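Local coordinates for Non-structural protein 2 (Human rotavirus C, PDB 2GU0), which forms an octamer that probably binds single-stranded RNA, hydrolyses nucleoside and RNA 5'-triphosphates, unwinds RNA helices and takes part in building the viral factories, at residues 23-28 / 47-52. Numbering follows the deposited sequence.
Sequences NKKAVQ and ILYGVA
The side-chain amide of Asn23 bridges the start of helix 24-32 and the turn before strand 51-52, using both of its polar ends. Its ND2 donates to the carbonyl O of Tyr49 at 2.9 Å; the bond is bent, with an N-H...O angle of 139°, and the acceptor sits out of the amide plane. At the other end OD1 accepts from the backbone N of Ala26 at 2.7 Å, a nearly straight bond (164°) whose donor stands above the carbonyl plane. This is an N-cap: with chi1 at 71°, CG lies between the backbone N and the carbonyl carbon, and this torsion, together with chi2, places OD1 by the first helical turn and ND2 by the carbonyl of Tyr49.

Next to this polar bridge, the Tyr49 ring receives Lys25 CB over one face, 3.2 Å from the centroid and almost over its centre, a CH-pi contact. The lysine chain, bent at chi2, chi3 and chi4, curls along the ring so that NZ ends 3.4 Å from Tyr49 OH, a weak hydrogen bond whose hydroxyl position is less certain. NZ also has a long, weak ion pair with Asp120 of a neighbouring subunit, whose Asn155 packs on Tyr49. Further along, Ala26 CB meets Ala52 CB at 4.0 Å, closing the helix onto the two-stranded sheet 44-45/51-52 within the N-terminal region.

Taken together, one asparagine satisfies an NH of the first helical turn and a turn carbonyl at once, which implies that the helix start and the turn are positioned together, beside a subunit interface of the octamer.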
loop_
_atom_site.group_PDB
_atom_site.type_symbol
_atom_site.label_atom_id
_atom_site.label_comp_id
_atom_site.label_asym_id
_atom_site.label_seq_id
_atom_site.Cartn_x
_atom_site.Cartn_y
_atom_site.Cartn_z
ATOM N N ASN A 23 -16.959 -25.513 -12.974
ATOM C CA ASN A 23 -16.508 -24.493 -12.039
ATOM C C ASN A 23 -16.469 -24.944 -10.586
ATOM O O ASN A 23 -17.068 -25.966 -10.223
ATOM C CB ASN A 23 -17.334 -23.208 -12.193
ATOM C CG ASN A 23 -18.744 -23.350 -11.692
ATOM O OD1 ASN A 23 -18.977 -23.447 -10.490
ATOM N ND2 ASN A 23 -19.701 -23.358 -12.610
ATOM N N LYS A 24 -15.752 -24.171 -9.763
ATOM C CA LYS A 24 -15.583 -24.490 -8.354
ATOM C C LYS A 24 -16.862 -24.500 -7.551
ATOM O O LYS A 24 -16.996 -25.281 -6.616
ATOM C CB LYS A 24 -14.583 -23.542 -7.703
ATOM C CG LYS A 24 -15.071 -22.123 -7.541
ATOM C CD LYS A 24 -13.970 -21.237 -6.982
ATOM C CE LYS A 24 -14.362 -19.765 -7.099
ATOM N NZ LYS A 24 -13.256 -18.847 -6.706
ATOM N N LYS A 25 -17.810 -23.636 -7.881
ATOM C CA LYS A 25 -19.054 -23.658 -7.123
ATOM C C LYS A 25 -19.753 -24.972 -7.426
ATOM O O LYS A 25 -20.253 -25.638 -6.523
ATOM C CB LYS A 25 -19.944 -22.470 -7.490
ATOM C CG LYS A 25 -19.269 -21.141 -7.246
ATOM C CD LYS A 25 -18.820 -20.988 -5.802
ATOM C CE LYS A 25 -19.912 -20.393 -4.962
ATOM N NZ LYS A 25 -20.264 -19.039 -5.494
ATOM N N ALA A 26 -19.778 -25.353 -8.699
ATOM C CA ALA A 26 -20.403 -26.605 -9.069
ATOM C C ALA A 26 -19.810 -27.673 -8.151
ATOM O O ALA A 26 -20.520 -28.294 -7.364
ATOM C CB ALA A 26 -20.110 -26.919 -10.503
ATOM N N VAL A 27 -18.496 -27.855 -8.233
ATOM C CA VAL A 27 -17.802 -28.831 -7.403
ATOM C C VAL A 27 -18.173 -28.701 -5.926
ATOM O O VAL A 27 -18.498 -29.682 -5.282
ATOM C CB VAL A 27 -16.272 -28.686 -7.553
ATOM C CG1 VAL A 27 -15.546 -29.675 -6.643
ATOM C CG2 VAL A 27 -15.882 -28.919 -8.996
ATOM N N GLN A 28 -18.127 -27.493 -5.387
ATOM C CA GLN A 28 -18.464 -27.282 -3.982
ATOM C C GLN A 28 -19.853 -27.824 -3.670
ATOM O O GLN A 28 -20.071 -28.453 -2.632
ATOM C CB GLN A 28 -18.382 -25.787 -3.646
ATOM C CG GLN A 28 -19.175 -25.344 -2.433
ATOM C CD GLN A 28 -18.893 -23.895 -2.060
ATOM O OE1 GLN A 28 -18.637 -23.060 -2.930
ATOM N NE2 GLN A 28 -18.953 -23.588 -0.765
ATOM N N ILE A 47 -27.799 -27.370 -10.840
ATOM C CA ILE A 47 -28.897 -26.447 -11.076
ATOM C C ILE A 47 -28.379 -25.009 -11.105
ATOM O O ILE A 47 -28.362 -24.370 -12.156
ATOM C CB ILE A 47 -29.998 -26.582 -10.010
ATOM C CG1 ILE A 47 -30.382 -28.052 -9.855
ATOM C CG2 ILE A 47 -31.223 -25.798 -10.429
ATOM C CD1 ILE A 47 -31.491 -28.302 -8.868
ATOM N N LEU A 48 -27.930 -24.494 -9.977
ATOM C CA LEU A 48 -27.434 -23.126 -9.972
ATOM C C LEU A 48 -26.051 -22.874 -10.623
ATOM O O LEU A 48 -25.800 -21.786 -11.156
ATOM C CB LEU A 48 -27.409 -22.604 -8.539
ATOM C CG LEU A 48 -28.762 -22.546 -7.843
ATOM C CD1 LEU A 48 -28.611 -21.874 -6.480
ATOM C CD2 LEU A 48 -29.735 -21.784 -8.726
ATOM N N TYR A 49 -25.162 -23.868 -10.593
ATOM C CA TYR A 49 -23.818 -23.680 -11.135
ATOM C C TYR A 49 -23.406 -24.610 -12.258
ATOM O O TYR A 49 -22.217 -24.795 -12.518
ATOM C CB TYR A 49 -22.778 -23.787 -10.015
ATOM C CG TYR A 49 -22.970 -22.806 -8.885
ATOM C CD1 TYR A 49 -23.203 -23.257 -7.593
ATOM C CD2 TYR A 49 -22.901 -21.429 -9.099
ATOM C CE1 TYR A 49 -23.364 -22.368 -6.535
ATOM C CE2 TYR A 49 -23.059 -20.526 -8.042
ATOM C CZ TYR A 49 -23.292 -21.008 -6.761
ATOM O OH TYR A 49 -23.468 -20.155 -5.697
ATOM N N GLY A 50 -24.374 -25.196 -12.936
ATOM C CA GLY A 50 -24.030 -26.081 -14.025
ATOM C C GLY A 50 -23.749 -27.508 -13.599
ATOM O O GLY A 50 -24.195 -27.969 -12.551
ATOM N N VAL A 51 -22.980 -28.204 -14.420
ATOM C CA VAL A 51 -22.652 -29.589 -14.172
ATOM C C VAL A 51 -21.370 -29.813 -13.400
ATOM O O VAL A 51 -20.311 -29.319 -13.789
ATOM C CB VAL A 51 -22.563 -30.349 -15.516
ATOM C CG1 VAL A 51 -22.146 -31.796 -15.283
ATOM C CG2 VAL A 51 -23.902 -30.267 -16.221
ATOM N N ALA A 52 -21.475 -30.577 -12.315
ATOM C CA ALA A 52 -20.333 -30.921 -11.484
ATOM C C ALA A 52 -19.868 -32.325 -11.868
ATOM O O ALA A 52 -20.539 -33.034 -12.614
ATOM C CB ALA A 52 -20.727 -30.885 -10.050
#